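Local coordinates for protein heme oxygenase 1 (Synechocystis sp., PDB 1WE1) that binds heme and probably cleaves its ring, using oxygen and reducing equivalents, to give biliverdin IXalpha, carbon monoxide and free iron, at residues I98-Q103 against F203-G208; L119-S124 against Q173-L178; C28-V33 against K139-N144. All blocks are in the same frame, centred on the assembly; numbering follows the deposited sequence.

Interaction 1: I98-Q103 against F203-G208; sequences ISAAGQ and FNELEG. With HEM (protoporphyrin IX containing Fe), chain H.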
loop_
_atom_site.group_PDB
_atom_site.type_symbol
_atom_site.label_atom_id
_atom_site.label_comp_id
_atom_site.label_asym_id
_atom_site.label_seq_id
_atom_site.Cartn_x
_atom_site.Cartn_y
_atom_site.Cartn_z
ATOM N N ILE A 98 14.164 0.828 -6.750
ATOM C CA ILE A 98 13.426 -0.103 -5.920
ATOM C C ILE A 98 14.402 -0.781 -4.963
ATOM O O ILE A 98 15.510 -1.121 -5.357
ATOM C CB ILE A 98 12.691 -1.153 -6.825
ATOM C CG1 ILE A 98 11.770 -2.034 -5.984
ATOM C CG2 ILE A 98 13.710 -2.002 -7.590
ATOM C CD1 ILE A 98 10.965 -3.000 -6.835
ATOM N N SER A 99 14.008 -0.951 -3.705
ATOM C CA SER A 99 14.874 -1.609 -2.726
ATOM C C SER A 99 14.705 -3.139 -2.785
ATOM O O SER A 99 13.805 -3.652 -3.460
ATOM C CB SER A 99 14.534 -1.135 -1.321
ATOM O OG SER A 99 13.331 -1.739 -0.897
ATOM N N ALA A 100 15.559 -3.867 -2.067
ATOM C CA ALA A 100 15.471 -5.327 -2.056
ATOM C C ALA A 100 14.115 -5.797 -1.529
ATOM O O ALA A 100 13.507 -6.679 -2.115
ATOM C CB ALA A 100 16.601 -5.936 -1.220
ATOM N N ALA A 101 13.639 -5.214 -0.434
ATOM C CA ALA A 101 12.346 -5.616 0.116
ATOM C C ALA A 101 11.257 -5.307 -0.896
ATOM O O ALA A 101 10.327 -6.098 -1.097
ATOM C CB ALA A 101 12.065 -4.881 1.401
ATOM N N GLY A 102 11.382 -4.153 -1.541
ATOM C CA GLY A 102 10.401 -3.771 -2.532
ATOM C C GLY A 102 10.398 -4.751 -3.685
ATOM O O GLY A 102 9.349 -5.065 -4.234
ATOM N N GLN A 103 11.577 -5.237 -4.061
ATOM C CA GLN A 103 11.675 -6.185 -5.166
ATOM C C GLN A 103 11.039 -7.509 -4.759
ATOM O O GLN A 103 10.337 -8.141 -5.555
ATOM C CB GLN A 103 13.140 -6.397 -5.560
ATOM C CG GLN A 103 13.333 -7.327 -6.755
ATOM C CD GLN A 103 12.684 -6.803 -8.027
ATOM O OE1 GLN A 103 13.116 -5.792 -8.590
ATOM N NE2 GLN A 103 11.638 -7.491 -8.488
ATOM N N PHE A 203 9.398 -0.691 5.425
ATOM C CA PHE A 203 9.485 0.347 6.452
ATOM C C PHE A 203 10.771 0.216 7.255
ATOM O O PHE A 203 11.463 1.206 7.510
ATOM C CB PHE A 203 8.314 0.268 7.432
ATOM C CG PHE A 203 6.964 0.460 6.808
ATOM C CD1 PHE A 203 6.806 1.199 5.641
ATOM C CD2 PHE A 203 5.827 -0.059 7.434
ATOM C CE1 PHE A 203 5.531 1.424 5.102
ATOM C CE2 PHE A 203 4.542 0.155 6.911
ATOM C CZ PHE A 203 4.389 0.898 5.743
ATOM N N ASN A 204 11.078 -1.007 7.676
ATOM C CA ASN A 204 12.289 -1.256 8.449
ATOM C C ASN A 204 13.557 -0.868 7.668
ATOM O O ASN A 204 14.545 -0.432 8.263
ATOM C CB ASN A 204 12.354 -2.724 8.877
ATOM C CG ASN A 204 11.405 -3.036 10.014
ATOM O OD1 ASN A 204 11.329 -2.289 10.995
ATOM N ND2 ASN A 204 10.680 -4.149 9.899
ATOM N N GLU A 205 13.517 -1.023 6.344
ATOM C CA GLU A 205 14.647 -0.665 5.487
ATOM C C GLU A 205 14.944 0.829 5.591
ATOM O O GLU A 205 16.053 1.280 5.299
ATOM C CB GLU A 205 14.341 -0.970 4.021
ATOM C CG GLU A 205 14.709 -2.343 3.544
ATOM C CD GLU A 205 14.371 -2.530 2.076
ATOM O OE1 GLU A 205 14.820 -3.530 1.476
ATOM O OE2 GLU A 205 13.642 -1.676 1.521
ATOM N N LEU A 206 13.949 1.600 6.000
ATOM C CA LEU A 206 14.141 3.026 6.088
ATOM C C LEU A 206 14.516 3.519 7.463
ATOM O O LEU A 206 14.780 4.699 7.627
ATOM C CB LEU A 206 12.888 3.745 5.602
ATOM C CG LEU A 206 12.754 4.002 4.099
ATOM C CD1 LEU A 206 13.671 3.086 3.290
ATOM C CD2 LEU A 206 11.307 3.821 3.706
ATOM N N GLU A 207 14.571 2.627 8.444
ATOM C CA GLU A 207 14.908 3.058 9.798
ATOM C C GLU A 207 16.217 3.823 9.842
ATOM O O GLU A 207 16.269 4.924 10.391
ATOM C CB GLU A 207 14.974 1.874 10.760
ATOM C CG GLU A 207 15.098 2.294 12.215
ATOM C CD GLU A 207 14.819 1.158 13.189
ATOM O OE1 GLU A 207 13.683 0.624 13.180
ATOM O OE2 GLU A 207 15.734 0.794 13.967
ATOM N N GLY A 208 17.269 3.246 9.264
ATOM C CA GLY A 208 18.566 3.902 9.245
ATOM C C GLY A 208 18.568 5.272 8.573
ATOM O O GLY A 208 19.218 6.202 9.059
HETATM C CHA HEM H . -7.672 -0.429 8.128
HETATM C CHB HEM H . -3.894 -2.038 5.572
HETATM C CHC HEM H . -1.029 0.622 8.448
HETATM C CHD HEM H . -4.862 3.196 9.752
HETATM C C1A HEM H . -6.908 -1.230 7.253
HETATM C C2A HEM H . -7.396 -2.328 6.434
HETATM C C3A HEM H . -6.318 -2.815 5.748
HETATM C C4A HEM H . -5.181 -1.954 6.106
HETATM C CMA HEM H . -6.255 -3.969 4.794
HETATM C CAA HEM H . -8.842 -2.786 6.326
HETATM C CBA HEM H . -9.367 -3.627 7.515
HETATM C CGA HEM H . -10.710 -4.061 7.382
HETATM O O1A HEM H . -10.872 -5.291 7.017
HETATM O O2A HEM H . -11.695 -3.324 7.588
HETATM C C1B HEM H . -2.749 -1.476 6.160
HETATM C C2B HEM H . -1.374 -1.830 5.811
HETATM C C3B HEM H . -0.567 -1.040 6.577
HETATM C C4B HEM H . -1.455 -0.269 7.445
HETATM C CMB HEM H . -0.995 -2.856 4.773
HETATM C CAB HEM H . 0.943 -0.896 6.544
HETATM C CBB HEM H . 1.716 -2.179 6.949
HETATM C C1C HEM H . -1.799 1.618 8.995
HETATM C C2C HEM H . -1.302 2.772 9.729
HETATM C C3C HEM H . -2.395 3.340 10.278
HETATM C C4C HEM H . -3.551 2.748 9.646
HETATM C CMC HEM H . 0.154 3.187 9.811
HETATM C CAC HEM H . -2.431 4.399 11.383
HETATM C CBC HEM H . -2.422 5.832 10.781
HETATM C C1D HEM H . -6.010 2.442 9.408
HETATM C C2D HEM H . -7.379 2.834 9.738
HETATM C C3D HEM H . -8.167 1.845 9.244
HETATM C C4D HEM H . -7.270 0.816 8.664
HETATM C CMD HEM H . -7.715 4.086 10.483
HETATM C CAD HEM H . -9.672 1.713 9.241
HETATM C CBD HEM H . -10.207 0.836 10.459
HETATM C CGD HEM H . -11.567 0.469 10.319
HETATM O O1D HEM H . -12.019 0.073 9.180
HETATM O O2D HEM H . -12.349 0.520 11.312
HETATM N NA HEM H . -5.562 -1.031 7.057
HETATM N NB HEM H . -2.785 -0.518 7.149
HETATM N NC HEM H . -3.202 1.642 8.915
HETATM N ND HEM H . -5.985 1.231 8.719
HETATM FE FE HEM H . -4.397 0.321 7.972
HETATM O O HOH W 1 -4.568 1.343 6.499
#
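Glu205, near the C-terminal end of helix 182-205, faces Ala101 in the first turn of helix 100-115, with the Ala101 CA and the Glu205 CA 7.7 Å apart. The glutamate bridges that gap with a chain extended beyond CG, which delivers its carboxylate to the start of the other helix. There the two oxygens divide their work. Glu205 OE1 accepts from the backbone at a distance of 2.8 Å from Ala101 N; the bond is fairly straight (155° at the hydrogen) and arrives on the syn side, 28° out of the carboxylate plane. Glu205 OE2 accepts from Ser99 OG, although the modelled separation is very short and its exact value is doubtful. The methyl of Ala101 lies against the same carboxylate, Ala101 CB being 3.1 Å from Glu205 OE1. Ser99 OG has a second task: with chi1 at 75° it stands between its own backbone N and carbonyl carbon, where it accepts from Gly102 N at 3.2 Å. As modelled, the hydroxyl gives to the glutamate and takes from the helix. Asn45 of helix 36-59 holds the serine backbone by accepting from Ser99 N. Two residues before Glu205, Phe203 belongs to the heme pocket, its CE2 lying 3.7 Å from the heme vinyl carbon CBB. The arrangement is a classic serine N-cap reinforced from outside: a carboxylate from a second helix meets the amino end of helix 100-115, where the helix dipole probably favours it, in the all-helical heme oxygenase fold.

Interaction 2: L119-S124 against Q173-L178; sequences LLVAHS and QAMNDL
Val121, in the opening turn of helix 120-146, points toward Met175 and Leu178, which flank the end of helix 164-176; this small apolar contact joins two helices of the all-alpha heme oxygenase fold. Its centre is the CG2 methyl of Val121. With chi1 at 54°, that branch lies anti to the backbone N and projects into the notch between the two larger side chains. Along the second segment, Gln173 comes first and clasps its own helix end from the outer side: Gln173 NE2 donates to Asp177 OD2 over 2.6 Å, nearly straight at 174°, with the acceptor in the amide plane. Met175 is the first residue to reach across, its SD lying 4.4 Å from Val121 CG2, a loose van der Waals approach. The Met175 side chain is also packed by Leu5, Ala6 and Leu9 of helix 5-12, and it passes about 4 Å from that of the heme-binding Tyr125 and about 6 Å from the heme, nearest atoms in each case. These distances are consistent with a second-shell place beside the heme site. Next, Asn176 OD1 takes a weak hydrogen bond from Ala6 N. Beyond Asp177, the carboxylate partner of Gln173, comes Leu178, whose N donates to Met175 O over 3.2 Å and whose side chain points toward Val121. Leu178 also touches Leu5 and His68, while Ile69 and Ile188 pack on Val121. The leucine completes the notch, with Leu178 CD2 lying 4.2 Å from Val121 CG2.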
loop_
_atom_site.group_PDB
_atom_site.type_symbol
_atom_site.label_atom_id
_atom_site.label_comp_id
_atom_site.label_asym_id
_atom_site.label_seq_id
_atom_site.Cartn_x
_atom_site.Cartn_y
_atom_site.Cartn_z
ATOM N N LEU A 119 -4.925 -15.639 -4.971
ATOM C CA LEU A 119 -4.222 -15.034 -3.846
ATOM C C LEU A 119 -4.062 -13.520 -4.054
ATOM O O LEU A 119 -3.726 -12.778 -3.125
ATOM C CB LEU A 119 -2.857 -15.703 -3.660
ATOM C CG LEU A 119 -2.967 -17.162 -3.191
ATOM C CD1 LEU A 119 -1.589 -17.721 -2.860
ATOM C CD2 LEU A 119 -3.870 -17.229 -1.960
ATOM N N LEU A 120 -4.317 -13.077 -5.281
ATOM C CA LEU A 120 -4.239 -11.669 -5.645
ATOM C C LEU A 120 -5.288 -10.851 -4.891
ATOM O O LEU A 120 -5.170 -9.634 -4.774
ATOM C CB LEU A 120 -4.455 -11.519 -7.147
ATOM C CG LEU A 120 -3.300 -11.070 -8.042
ATOM C CD1 LEU A 120 -1.962 -11.553 -7.530
ATOM C CD2 LEU A 120 -3.569 -11.584 -9.444
ATOM N N VAL A 121 -6.323 -11.512 -4.387
ATOM C CA VAL A 121 -7.349 -10.791 -3.645
ATOM C C VAL A 121 -6.793 -10.400 -2.283
ATOM O O VAL A 121 -7.264 -9.459 -1.663
ATOM C CB VAL A 121 -8.630 -11.635 -3.454
ATOM C CG1 VAL A 121 -8.290 -12.969 -2.830
ATOM C CG2 VAL A 121 -9.618 -10.881 -2.560
ATOM N N ALA A 122 -5.779 -11.122 -1.823
ATOM C CA ALA A 122 -5.164 -10.822 -0.532
ATOM C C ALA A 122 -4.342 -9.550 -0.675
ATOM O O ALA A 122 -4.293 -8.721 0.232
ATOM C CB ALA A 122 -4.276 -11.965 -0.100
ATOM N N HIS A 123 -3.699 -9.416 -1.832
ATOM C CA HIS A 123 -2.875 -8.262 -2.146
ATOM C C HIS A 123 -3.722 -7.029 -2.419
ATOM O O HIS A 123 -3.389 -5.932 -1.961
ATOM C CB HIS A 123 -1.972 -8.590 -3.329
ATOM C CG HIS A 123 -0.776 -9.394 -2.940
ATOM N ND1 HIS A 123 0.209 -8.895 -2.117
ATOM C CD2 HIS A 123 -0.447 -10.682 -3.184
ATOM C CE1 HIS A 123 1.093 -9.844 -1.866
ATOM N NE2 HIS A 123 0.718 -10.938 -2.501
ATOM N N SER A 124 -4.812 -7.213 -3.160
ATOM C CA SER A 124 -5.734 -6.122 -3.448
ATOM C C SER A 124 -6.304 -5.659 -2.107
ATOM O O SER A 124 -6.419 -4.461 -1.838
ATOM C CB SER A 124 -6.871 -6.612 -4.353
ATOM O OG SER A 124 -7.956 -5.691 -4.394
ATOM N N GLN A 173 -18.479 -6.230 0.046
ATOM C CA GLN A 173 -19.565 -7.022 -0.509
ATOM C C GLN A 173 -18.989 -7.900 -1.612
ATOM O O GLN A 173 -19.169 -9.121 -1.610
ATOM C CB GLN A 173 -20.643 -6.089 -1.087
ATOM C CG GLN A 173 -21.826 -6.789 -1.758
ATOM C CD GLN A 173 -22.595 -7.683 -0.801
ATOM O OE1 GLN A 173 -23.027 -7.243 0.268
ATOM N NE2 GLN A 173 -22.772 -8.946 -1.180
ATOM N N ALA A 174 -18.288 -7.264 -2.547
ATOM C CA ALA A 174 -17.673 -7.971 -3.660
ATOM C C ALA A 174 -16.930 -9.204 -3.160
ATOM O O ALA A 174 -17.067 -10.289 -3.720
ATOM C CB ALA A 174 -16.721 -7.050 -4.398
ATOM N N MET A 175 -16.152 -9.036 -2.097
ATOM C CA MET A 175 -15.403 -10.145 -1.525
ATOM C C MET A 175 -16.320 -11.237 -0.971
ATOM O O MET A 175 -16.044 -12.426 -1.133
ATOM C CB MET A 175 -14.484 -9.647 -0.407
ATOM C CG MET A 175 -13.312 -8.801 -0.871
ATOM S SD MET A 175 -12.026 -8.665 0.400
ATOM C CE MET A 175 -12.799 -7.532 1.571
ATOM N N ASN A 176 -17.404 -10.821 -0.316
ATOM C CA ASN A 176 -18.365 -11.747 0.277
ATOM C C ASN A 176 -19.200 -12.530 -0.734
ATOM O O ASN A 176 -19.939 -13.442 -0.359
ATOM C CB ASN A 176 -19.292 -10.994 1.230
ATOM C CG ASN A 176 -18.558 -10.446 2.435
ATOM O OD1 ASN A 176 -17.925 -11.191 3.187
ATOM N ND2 ASN A 176 -18.634 -9.133 2.625
ATOM N N ASP A 177 -19.088 -12.170 -2.010
ATOM C CA ASP A 177 -19.823 -12.865 -3.059
ATOM C C ASP A 177 -18.848 -13.593 -3.975
ATOM O O ASP A 177 -19.155 -13.862 -5.138
ATOM C CB ASP A 177 -20.665 -11.888 -3.894
ATOM C CG ASP A 177 -21.652 -11.089 -3.054
ATOM O OD1 ASP A 177 -22.200 -11.646 -2.074
ATOM O OD2 ASP A 177 -21.892 -9.904 -3.384
ATOM N N LEU A 178 -17.672 -13.915 -3.445
ATOM C CA LEU A 178 -16.643 -14.608 -4.218
ATOM C C LEU A 178 -16.850 -16.118 -4.258
ATOM O O LEU A 178 -17.059 -16.755 -3.225
ATOM C CB LEU A 178 -15.256 -14.300 -3.644
ATOM C CG LEU A 178 -14.385 -13.286 -4.390
ATOM C CD1 LEU A 178 -15.205 -12.081 -4.812
ATOM C CD2 LEU A 178 -13.228 -12.873 -3.494
#

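Interaction 3: C28-V33 against K139-N144; sequences CFLKGV and KKIAQN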
loop_
_atom_site.group_PDB
_atom_site.type_symbol
_atom_site.label_atom_id
_atom_site.label_comp_id
_atom_site.label_asym_id
_atom_site.label_seq_id
_atom_site.Cartn_x
_atom_site.Cartn_y
_atom_site.Cartn_z
ATOM N N CYS A 28 7.341 6.878 14.369
ATOM C CA CYS A 28 7.826 8.232 14.163
ATOM C C CYS A 28 6.907 8.986 13.212
ATOM O O CYS A 28 6.604 10.157 13.431
ATOM C CB CYS A 28 9.260 8.208 13.612
ATOM S SG CYS A 28 10.510 7.611 14.796
ATOM N N PHE A 29 6.470 8.314 12.154
ATOM C CA PHE A 29 5.567 8.912 11.168
ATOM C C PHE A 29 4.284 9.413 11.840
ATOM O O PHE A 29 3.823 10.523 11.595
ATOM C CB PHE A 29 5.189 7.866 10.115
ATOM C CG PHE A 29 4.309 8.395 9.027
ATOM C CD1 PHE A 29 4.845 8.759 7.805
ATOM C CD2 PHE A 29 2.943 8.531 9.228
ATOM C CE1 PHE A 29 4.036 9.251 6.794
ATOM C CE2 PHE A 29 2.126 9.019 8.231
ATOM C CZ PHE A 29 2.670 9.381 7.006
ATOM N N LEU A 30 3.709 8.568 12.683
ATOM C CA LEU A 30 2.485 8.906 13.378
ATOM C C LEU A 30 2.667 10.116 14.274
ATOM O O LEU A 30 1.831 11.014 14.271
ATOM C CB LEU A 30 1.996 7.695 14.174
ATOM C CG LEU A 30 0.809 6.931 13.562
ATOM C CD1 LEU A 30 0.626 7.283 12.097
ATOM C CD2 LEU A 30 1.030 5.431 13.741
ATOM N N LYS A 31 3.760 10.146 15.031
ATOM C CA LYS A 31 4.035 11.276 15.917
ATOM C C LYS A 31 4.465 12.513 15.125
ATOM O O LYS A 31 5.002 13.468 15.690
ATOM C CB LYS A 31 5.118 10.926 16.945
ATOM C CG LYS A 31 4.640 10.080 18.120
ATOM C CD LYS A 31 5.538 10.307 19.337
ATOM C CE LYS A 31 5.003 9.636 20.599
ATOM N NZ LYS A 31 5.191 8.166 20.568
ATOM N N GLY A 32 4.244 12.478 13.815
ATOM C CA GLY A 32 4.573 13.613 12.977
ATOM C C GLY A 32 5.991 13.780 12.486
ATOM O O GLY A 32 6.282 14.747 11.785
ATOM N N VAL A 33 6.893 12.875 12.839
ATOM C CA VAL A 33 8.254 13.016 12.351
ATOM C C VAL A 33 8.515 12.087 11.152
ATOM O O VAL A 33 8.794 10.889 11.287
ATOM C CB VAL A 33 9.296 12.840 13.515
ATOM C CG1 VAL A 33 8.707 12.058 14.634
ATOM C CG2 VAL A 33 10.570 12.187 13.018
ATOM N N LYS A 139 -2.689 11.121 5.082
ATOM C CA LYS A 139 -2.522 12.299 4.250
ATOM C C LYS A 139 -2.264 13.544 5.092
ATOM O O LYS A 139 -1.303 14.270 4.841
ATOM C CB LYS A 139 -3.757 12.516 3.377
ATOM C CG LYS A 139 -3.555 13.572 2.322
ATOM C CD LYS A 139 -4.858 14.031 1.702
ATOM C CE LYS A 139 -4.593 15.160 0.710
ATOM N NZ LYS A 139 -5.841 15.881 0.309
ATOM N N LYS A 140 -3.106 13.793 6.092
ATOM C CA LYS A 140 -2.900 14.966 6.928
ATOM C C LYS A 140 -1.565 14.876 7.673
ATOM O O LYS A 140 -0.784 15.827 7.671
ATOM C CB LYS A 140 -4.055 15.164 7.928
ATOM C CG LYS A 140 -3.895 16.458 8.753
ATOM C CD LYS A 140 -5.078 16.779 9.653
ATOM C CE LYS A 140 -6.285 17.244 8.842
ATOM N NZ LYS A 140 -7.420 17.666 9.716
ATOM N N ILE A 141 -1.292 13.742 8.299
ATOM C CA ILE A 141 -0.033 13.581 9.014
ATOM C C ILE A 141 1.170 13.874 8.115
ATOM O O ILE A 141 2.130 14.494 8.548
ATOM C CB ILE A 141 0.113 12.157 9.589
ATOM C CG1 ILE A 141 -0.855 11.979 10.764
ATOM C CG2 ILE A 141 1.560 11.920 10.021
ATOM C CD1 ILE A 141 -0.831 10.613 11.396
ATOM N N ALA A 142 1.103 13.422 6.868
ATOM C CA ALA A 142 2.174 13.641 5.912
ATOM C C ALA A 142 2.245 15.126 5.589
ATOM O O ALA A 142 3.299 15.755 5.729
ATOM C CB ALA A 142 1.907 12.847 4.654
ATOM N N GLN A 143 1.116 15.675 5.151
ATOM C CA GLN A 143 0.999 17.091 4.815
ATOM C C GLN A 143 1.492 18.013 5.941
ATOM O O GLN A 143 2.101 19.048 5.680
ATOM C CB GLN A 143 -0.456 17.439 4.502
ATOM C CG GLN A 143 -0.905 17.093 3.095
ATOM C CD GLN A 143 -2.401 17.354 2.873
ATOM O OE1 GLN A 143 -2.876 17.403 1.732
ATOM N NE2 GLN A 143 -3.146 17.510 3.970
ATOM N N ASN A 144 1.224 17.642 7.188
ATOM C CA ASN A 144 1.656 18.466 8.307
ATOM C C ASN A 144 3.141 18.313 8.628
ATOM O O ASN A 144 3.842 19.304 8.856
ATOM C CB ASN A 144 0.828 18.162 9.564
ATOM C CG ASN A 144 -0.529 18.867 9.559
ATOM O OD1 ASN A 144 -0.653 20.006 9.087
ATOM N ND2 ASN A 144 -1.548 18.201 10.101
#
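Ile141 of helix 120-146 is the bump that fits the end of helix 24-30, which finishes in a Schellman motif; the ring of Phe29 and the end of the Leu30 side chain come up to meet it. Gly32, at a positive phi of 83°, closes that motif, with Val33 N donating to Cys28 O over 2.8 Å; a side chain at these angles would press on the preceding carbonyl. The hollow is made by one residue twice over. The Ile141 CG2 methyl, itself anti to the backbone N, enters a corner between the Phe29 ring and the Phe29 carbonyl, with 3.5 Å from Phe29 CE2 to Ile141 CG2. The ring gets there because its CG is anti to the backbone N (chi1 -178°), and it meets the methyl obliquely. Farther out, Phe29 CZ brushes Ala142 CB at 4.3 Å. With an alanine here in place of Phe29, the Ile141 CG2 methyl and Ala142 CB are likely to lose their aromatic wall, leaving a gap between the two helices. The other branch of the isoleucine leads to Leu30, a residue that also touches the heme and so connects this helix-to-helix fit with the heme pocket. Leu30 CD1 has two neighbours here: it lies in plane at the edge of the Phe29 ring, and it meets Ile141 CD1 at 3.7 Å.

How the interactions relate
From the N terminus, the chain first passes 28-33, whose partner comes only at 139-144, where interaction 3 closes. Interaction 1 opens at 98-103 and interaction 2 at 119-124, both before that closure. Interaction 2 then closes at 173-178 and interaction 1 at 203-208, so interaction 2 lies wholly within the span of interaction 1, while interaction 3 crosses both. Helix 120-146 serves interaction 2 near its start and interaction 3 near its end, with the two contact centres about 30 Å apart on opposite sides of the chain's centre. Interaction 1 instead ties helix 100-115 to helix 182-205, its centre about 19 Å from that of interaction 3.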